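Local coordinates for CARDB domain-containing protein (Pyrococcus furiosus, PDB 3IDU) that is of unknown function but carries a CARDB domain, an all-beta fold that binds a pair of manganese ions, at residues G48-G60 against M89-V102. Sequence-based numbering, arbitrary orientation.
Sequences GVPSTKVRVYING and MYRINATVDEENTV. With MN (manganese (II) ion), chain D.
With CG beside the backbone N (chi1 -57°) and the chain extended from there to NE, R55 reaches along the sheet to E99, whose side chain bends at chi2 (-92°), turning its carboxylate toward R55. In this salt bridge NH2 of R55 meets OE1 of E99 at 2.8 Å, nearly straight and in the guanidinium plane but out of the carboxylate plane, the two planes being 36° apart; NH1 adds only a weak bond to OE2. The aliphatic chain of K53 crosses the same carboxylate, CD lying 3.3 Å from OE1 of E99. The Y57 hydroxyl donates to E98 OE1 at 2.7 Å on its syn lone pair, while T95 OG1 donates to that oxygen from the anti side, so two hydroxyls grip one acceptor. One water donates to K53 O and T95 OG1 and accepts from E98 N, with a weak bond from R55 NH1.

Strands 51-58 and 89-96 run antiparallel, with R55-T95 and Y57-N93 as hydrogen-bonded pairs. At the far end N59 continues the ladder with its side chain: OD1 stands in for a backbone carbonyl and accepts from R91 N at 2.9 Å, while the backbone N of N59 donates to R91 O. Beyond the other end, D97 N bonds to K53 O, and the type I turn D97-N100 begins. OD2 of D97 binds manganese at 2.3 Å, with N100 OD1, V102 O and a water; E104 and E107 complete the site. Another water bridges T52 OG1, D97 OD1 and T101 OG1, tying strand 51-58 to this ligand.

V54, V56, A94 and V96 face inward onto strands 19-24 and 35-43 of the opposing sheet, forming the sandwich core, while strands 61-70 and 111-118 flank the pair within its own sheet.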
loop_
_atom_site.group_PDB
_atom_site.type_symbol
_atom_site.label_atom_id
_atom_site.label_comp_id
_atom_site.label_asym_id
_atom_site.label_seq_id
_atom_site.Cartn_x
_atom_site.Cartn_y
_atom_site.Cartn_z
ATOM N N GLY A 48 9.096 -13.235 -9.180
ATOM C CA GLY A 48 8.090 -12.248 -9.525
ATOM C C GLY A 48 6.667 -12.636 -9.164
ATOM O O GLY A 48 6.383 -13.783 -8.803
ATOM N N VAL A 49 5.774 -11.656 -9.266
ATOM C CA VAL A 49 4.362 -11.835 -8.976
ATOM C C VAL A 49 3.573 -11.342 -10.178
ATOM O O VAL A 49 3.366 -10.145 -10.344
ATOM C CB VAL A 49 3.945 -11.023 -7.734
ATOM C CG1 VAL A 49 2.456 -11.189 -7.482
ATOM C CG2 VAL A 49 4.753 -11.501 -6.519
ATOM N N PRO A 50 3.135 -12.266 -11.044
ATOM C CA PRO A 50 2.367 -11.922 -12.245
ATOM C C PRO A 50 1.091 -11.142 -11.972
ATOM O O PRO A 50 0.704 -10.275 -12.758
ATOM C CB PRO A 50 2.083 -13.288 -12.872
ATOM C CG PRO A 50 3.276 -14.095 -12.469
ATOM C CD PRO A 50 3.467 -13.701 -11.021
ATOM N N SER A 51 0.436 -11.439 -10.856
ATOM C CA SER A 51 -0.809 -10.759 -10.532
ATOM C C SER A 51 -1.202 -10.835 -9.062
ATOM O O SER A 51 -1.240 -11.911 -8.476
ATOM C CB SER A 51 -1.952 -11.343 -11.371
ATOM O OG SER A 51 -3.159 -10.620 -11.161
ATOM N N THR A 52 -1.483 -9.680 -8.470
ATOM C CA THR A 52 -1.931 -9.621 -7.089
ATOM C C THR A 52 -2.783 -8.376 -6.927
ATOM O O THR A 52 -2.668 -7.417 -7.696
ATOM C CB THR A 52 -0.769 -9.584 -6.072
ATOM O OG1 THR A 52 -1.296 -9.767 -4.748
ATOM C CG2 THR A 52 -0.040 -8.254 -6.129
ATOM N N LYS A 53 -3.656 -8.398 -5.930
ATOM C CA LYS A 53 -4.545 -7.275 -5.698
ATOM C C LYS A 53 -4.072 -6.334 -4.599
ATOM O O LYS A 53 -3.566 -6.762 -3.562
ATOM C CB LYS A 53 -5.949 -7.794 -5.369
ATOM C CG LYS A 53 -6.574 -8.642 -6.477
ATOM C CD LYS A 53 -7.983 -9.092 -6.116
ATOM C CE LYS A 53 -8.625 -9.902 -7.237
ATOM N NZ LYS A 53 -10.007 -10.357 -6.895
ATOM N N VAL A 54 -4.237 -5.043 -4.851
ATOM C CA VAL A 54 -3.883 -4.016 -3.888
ATOM C C VAL A 54 -5.198 -3.290 -3.603
ATOM O O VAL A 54 -5.981 -3.017 -4.521
ATOM C CB VAL A 54 -2.844 -3.021 -4.464
ATOM C CG1 VAL A 54 -2.553 -1.916 -3.450
ATOM C CG2 VAL A 54 -1.560 -3.763 -4.812
ATOM N N ARG A 55 -5.444 -2.998 -2.333
ATOM C CA ARG A 55 -6.666 -2.330 -1.934
ATOM C C ARG A 55 -6.380 -1.217 -0.940
ATOM O O ARG A 55 -5.475 -1.323 -0.105
ATOM C CB ARG A 55 -7.639 -3.337 -1.297
ATOM C CG ARG A 55 -8.019 -4.533 -2.182
ATOM C CD ARG A 55 -8.987 -5.470 -1.456
ATOM N NE ARG A 55 -9.430 -6.618 -2.253
ATOM C CZ ARG A 55 -8.712 -7.719 -2.471
ATOM N NH1 ARG A 55 -7.496 -7.840 -1.960
ATOM N NH2 ARG A 55 -9.222 -8.715 -3.186
ATOM N N VAL A 56 -7.145 -0.137 -1.053
ATOM C CA VAL A 56 -7.024 0.991 -0.141
ATOM C C VAL A 56 -8.378 1.149 0.542
ATOM O O VAL A 56 -9.424 1.117 -0.104
ATOM C CB VAL A 56 -6.640 2.304 -0.878
ATOM C CG1 VAL A 56 -6.939 3.511 0.011
ATOM C CG2 VAL A 56 -5.159 2.286 -1.214
ATOM N N TYR A 57 -8.330 1.296 1.861
ATOM C CA TYR A 57 -9.510 1.453 2.698
ATOM C C TYR A 57 -9.403 2.762 3.457
ATOM O O TYR A 57 -8.307 3.191 3.817
ATOM C CB TYR A 57 -9.584 0.336 3.741
ATOM C CG TYR A 57 -9.690 -1.067 3.201
ATOM C CD1 TYR A 57 -10.932 -1.657 2.985
ATOM C CD2 TYR A 57 -8.547 -1.820 2.933
ATOM C CE1 TYR A 57 -11.039 -2.958 2.523
ATOM C CE2 TYR A 57 -8.646 -3.125 2.466
ATOM C CZ TYR A 57 -9.894 -3.689 2.264
ATOM O OH TYR A 57 -9.986 -4.980 1.801
ATOM N N ILE A 58 -10.546 3.383 3.709
ATOM C CA ILE A 58 -10.600 4.620 4.473
ATOM C C ILE A 58 -11.599 4.320 5.589
ATOM O O ILE A 58 -12.776 4.092 5.323
ATOM C CB ILE A 58 -11.069 5.789 3.592
ATOM C CG1 ILE A 58 -10.018 6.046 2.504
ATOM C CG2 ILE A 58 -11.299 7.032 4.445
ATOM C CD1 ILE A 58 -10.371 7.156 1.538
ATOM N N ASN A 59 -11.112 4.313 6.829
ATOM C CA ASN A 59 -11.933 3.989 7.994
ATOM C C ASN A 59 -12.648 2.647 7.819
ATOM O O ASN A 59 -13.832 2.501 8.134
ATOM C CB ASN A 59 -12.929 5.116 8.299
ATOM C CG ASN A 59 -12.338 6.173 9.221
ATOM O OD1 ASN A 59 -11.184 6.066 9.639
ATOM N ND2 ASN A 59 -13.125 7.194 9.548
ATOM N N GLY A 60 -11.904 1.670 7.302
ATOM C CA GLY A 60 -12.425 0.325 7.115
ATOM C C GLY A 60 -13.260 0.053 5.883
ATOM O O GLY A 60 -13.533 -1.105 5.572
HETATM N N MSE A 89 -10.675 12.373 12.422
HETATM C CA MSE A 89 -9.474 11.551 12.308
HETATM C C MSE A 89 -9.788 10.292 11.504
HETATM O O MSE A 89 -10.543 9.431 11.951
HETATM C CB MSE A 89 -8.968 11.156 13.697
HETATM C CG MSE A 89 -7.709 10.301 13.680
HETATM SE SE MSE A 89 -6.177 11.247 12.966
HETATM C CE MSE A 89 -5.354 11.764 14.643
ATOM N N TYR A 90 -9.193 10.192 10.320
ATOM C CA TYR A 90 -9.413 9.056 9.436
ATOM C C TYR A 90 -8.195 8.139 9.361
ATOM O O TYR A 90 -7.056 8.600 9.413
ATOM C CB TYR A 90 -9.762 9.558 8.032
ATOM C CG TYR A 90 -11.063 10.326 7.951
ATOM C CD1 TYR A 90 -12.244 9.697 7.559
ATOM C CD2 TYR A 90 -11.115 11.682 8.272
ATOM C CE1 TYR A 90 -13.446 10.398 7.486
ATOM C CE2 TYR A 90 -12.311 12.395 8.204
ATOM C CZ TYR A 90 -13.471 11.748 7.810
ATOM O OH TYR A 90 -14.655 12.449 7.738
ATOM N N ARG A 91 -8.446 6.838 9.244
ATOM C CA ARG A 91 -7.376 5.849 9.143
ATOM C C ARG A 91 -7.376 5.230 7.749
ATOM O O ARG A 91 -8.364 4.634 7.323
ATOM C CB ARG A 91 -7.564 4.750 10.194
ATOM C CG ARG A 91 -6.575 3.592 10.062
ATOM C CD ARG A 91 -6.755 2.544 11.165
ATOM N NE ARG A 91 -6.485 3.079 12.499
ATOM C CZ ARG A 91 -7.387 3.677 13.275
ATOM N NH1 ARG A 91 -8.637 3.822 12.856
ATOM N NH2 ARG A 91 -7.039 4.129 14.474
ATOM N N ILE A 92 -6.271 5.394 7.031
ATOM C CA ILE A 92 -6.152 4.832 5.690
ATOM C C ILE A 92 -5.375 3.523 5.798
ATOM O O ILE A 92 -4.323 3.471 6.432
ATOM C CB ILE A 92 -5.377 5.775 4.720
ATOM C CG1 ILE A 92 -6.161 7.070 4.481
ATOM C CG2 ILE A 92 -5.193 5.096 3.364
ATOM C CD1 ILE A 92 -6.411 7.894 5.713
ATOM N N ASN A 93 -5.910 2.465 5.197
ATOM C CA ASN A 93 -5.244 1.176 5.203
ATOM C C ASN A 93 -4.997 0.774 3.764
ATOM O O ASN A 93 -5.800 1.064 2.881
ATOM C CB ASN A 93 -6.099 0.087 5.872
ATOM C CG ASN A 93 -6.044 0.135 7.390
ATOM O OD1 ASN A 93 -7.057 0.356 8.050
ATOM N ND2 ASN A 93 -4.858 -0.079 7.949
ATOM N N ALA A 94 -3.868 0.119 3.529
ATOM C CA ALA A 94 -3.535 -0.361 2.202
ATOM C C ALA A 94 -3.121 -1.810 2.394
ATOM O O ALA A 94 -2.403 -2.136 3.339
ATOM C CB ALA A 94 -2.391 0.450 1.611
ATOM N N THR A 95 -3.598 -2.687 1.522
ATOM C CA THR A 95 -3.253 -4.096 1.632
ATOM C C THR A 95 -2.851 -4.667 0.286
ATOM O O THR A 95 -3.303 -4.202 -0.761
ATOM C CB THR A 95 -4.439 -4.940 2.147
ATOM O OG1 THR A 95 -5.448 -5.021 1.130
ATOM C CG2 THR A 95 -5.045 -4.308 3.395
ATOM N N VAL A 96 -1.996 -5.680 0.317
ATOM C CA VAL A 96 -1.583 -6.347 -0.904
ATOM C C VAL A 96 -1.713 -7.846 -0.632
ATOM O O VAL A 96 -1.359 -8.329 0.442
ATOM C CB VAL A 96 -0.150 -5.941 -1.327
ATOM C CG1 VAL A 96 0.852 -6.294 -0.239
ATOM C CG2 VAL A 96 0.212 -6.622 -2.639
ATOM N N ASP A 97 -2.253 -8.563 -1.614
ATOM C CA ASP A 97 -2.518 -9.992 -1.499
ATOM C C ASP A 97 -3.274 -10.293 -0.215
ATOM O O ASP A 97 -2.918 -11.202 0.534
ATOM C CB ASP A 97 -1.244 -10.837 -1.531
ATOM C CG ASP A 97 -1.555 -12.324 -1.602
ATOM O OD1 ASP A 97 -2.589 -12.665 -2.214
ATOM O OD2 ASP A 97 -0.783 -13.149 -1.070
ATOM N N GLU A 98 -4.328 -9.530 0.034
ATOM C CA GLU A 98 -5.119 -9.725 1.235
ATOM C C GLU A 98 -5.738 -11.119 1.280
ATOM O O GLU A 98 -5.946 -11.670 2.360
ATOM C CB GLU A 98 -6.213 -8.664 1.311
ATOM C CG GLU A 98 -6.688 -8.391 2.715
ATOM C CD GLU A 98 -7.783 -7.350 2.755
ATOM O OE1 GLU A 98 -7.660 -6.330 2.042
ATOM O OE2 GLU A 98 -8.758 -7.547 3.506
ATOM N N GLU A 99 -6.030 -11.689 0.109
ATOM C CA GLU A 99 -6.630 -13.029 0.025
ATOM C C GLU A 99 -5.563 -14.109 0.167
ATOM O O GLU A 99 -5.856 -15.303 0.117
ATOM C CB GLU A 99 -7.350 -13.213 -1.312
ATOM C CG GLU A 99 -6.506 -12.843 -2.518
ATOM C CD GLU A 99 -6.698 -11.397 -2.940
ATOM O OE1 GLU A 99 -7.791 -11.077 -3.460
ATOM O OE2 GLU A 99 -5.768 -10.581 -2.748
ATOM N N ASN A 100 -4.327 -13.658 0.359
ATOM C CA ASN A 100 -3.164 -14.518 0.504
ATOM C C ASN A 100 -3.132 -15.688 -0.467
ATOM O O ASN A 100 -3.224 -16.857 -0.081
ATOM C CB ASN A 100 -3.037 -15.019 1.940
ATOM C CG ASN A 100 -1.734 -15.758 2.174
ATOM O OD1 ASN A 100 -0.691 -15.427 1.575
ATOM N ND2 ASN A 100 -1.773 -16.753 3.053
ATOM N N THR A 101 -2.993 -15.350 -1.741
ATOM C CA THR A 101 -2.918 -16.349 -2.796
ATOM C C THR A 101 -1.471 -16.454 -3.281
ATOM O O THR A 101 -1.164 -17.223 -4.191
ATOM C CB THR A 101 -3.844 -15.977 -3.975
ATOM O OG1 THR A 101 -3.552 -14.646 -4.417
ATOM C CG2 THR A 101 -5.306 -16.048 -3.543
ATOM N N VAL A 102 -0.584 -15.681 -2.657
ATOM C CA VAL A 102 0.833 -15.684 -3.012
ATOM C C VAL A 102 1.685 -16.055 -1.800
ATOM O O VAL A 102 1.644 -15.365 -0.788
ATOM C CB VAL A 102 1.295 -14.292 -3.513
ATOM C CG1 VAL A 102 2.754 -14.346 -3.934
ATOM C CG2 VAL A 102 0.420 -13.834 -4.673
HETATM MN MN MN D . 0.750 -13.636 0.520
HETATM O O HOH W 1 -3.116 -11.932 -4.815
HETATM O O HOH W 2 -5.206 -6.840 -1.090
HETATM O O HOH W 3 -10.582 6.330 12.279
HETATM O O HOH W 4 -9.030 2.001 6.754
HETATM O O HOH W 5 -0.796 -12.340 1.692
#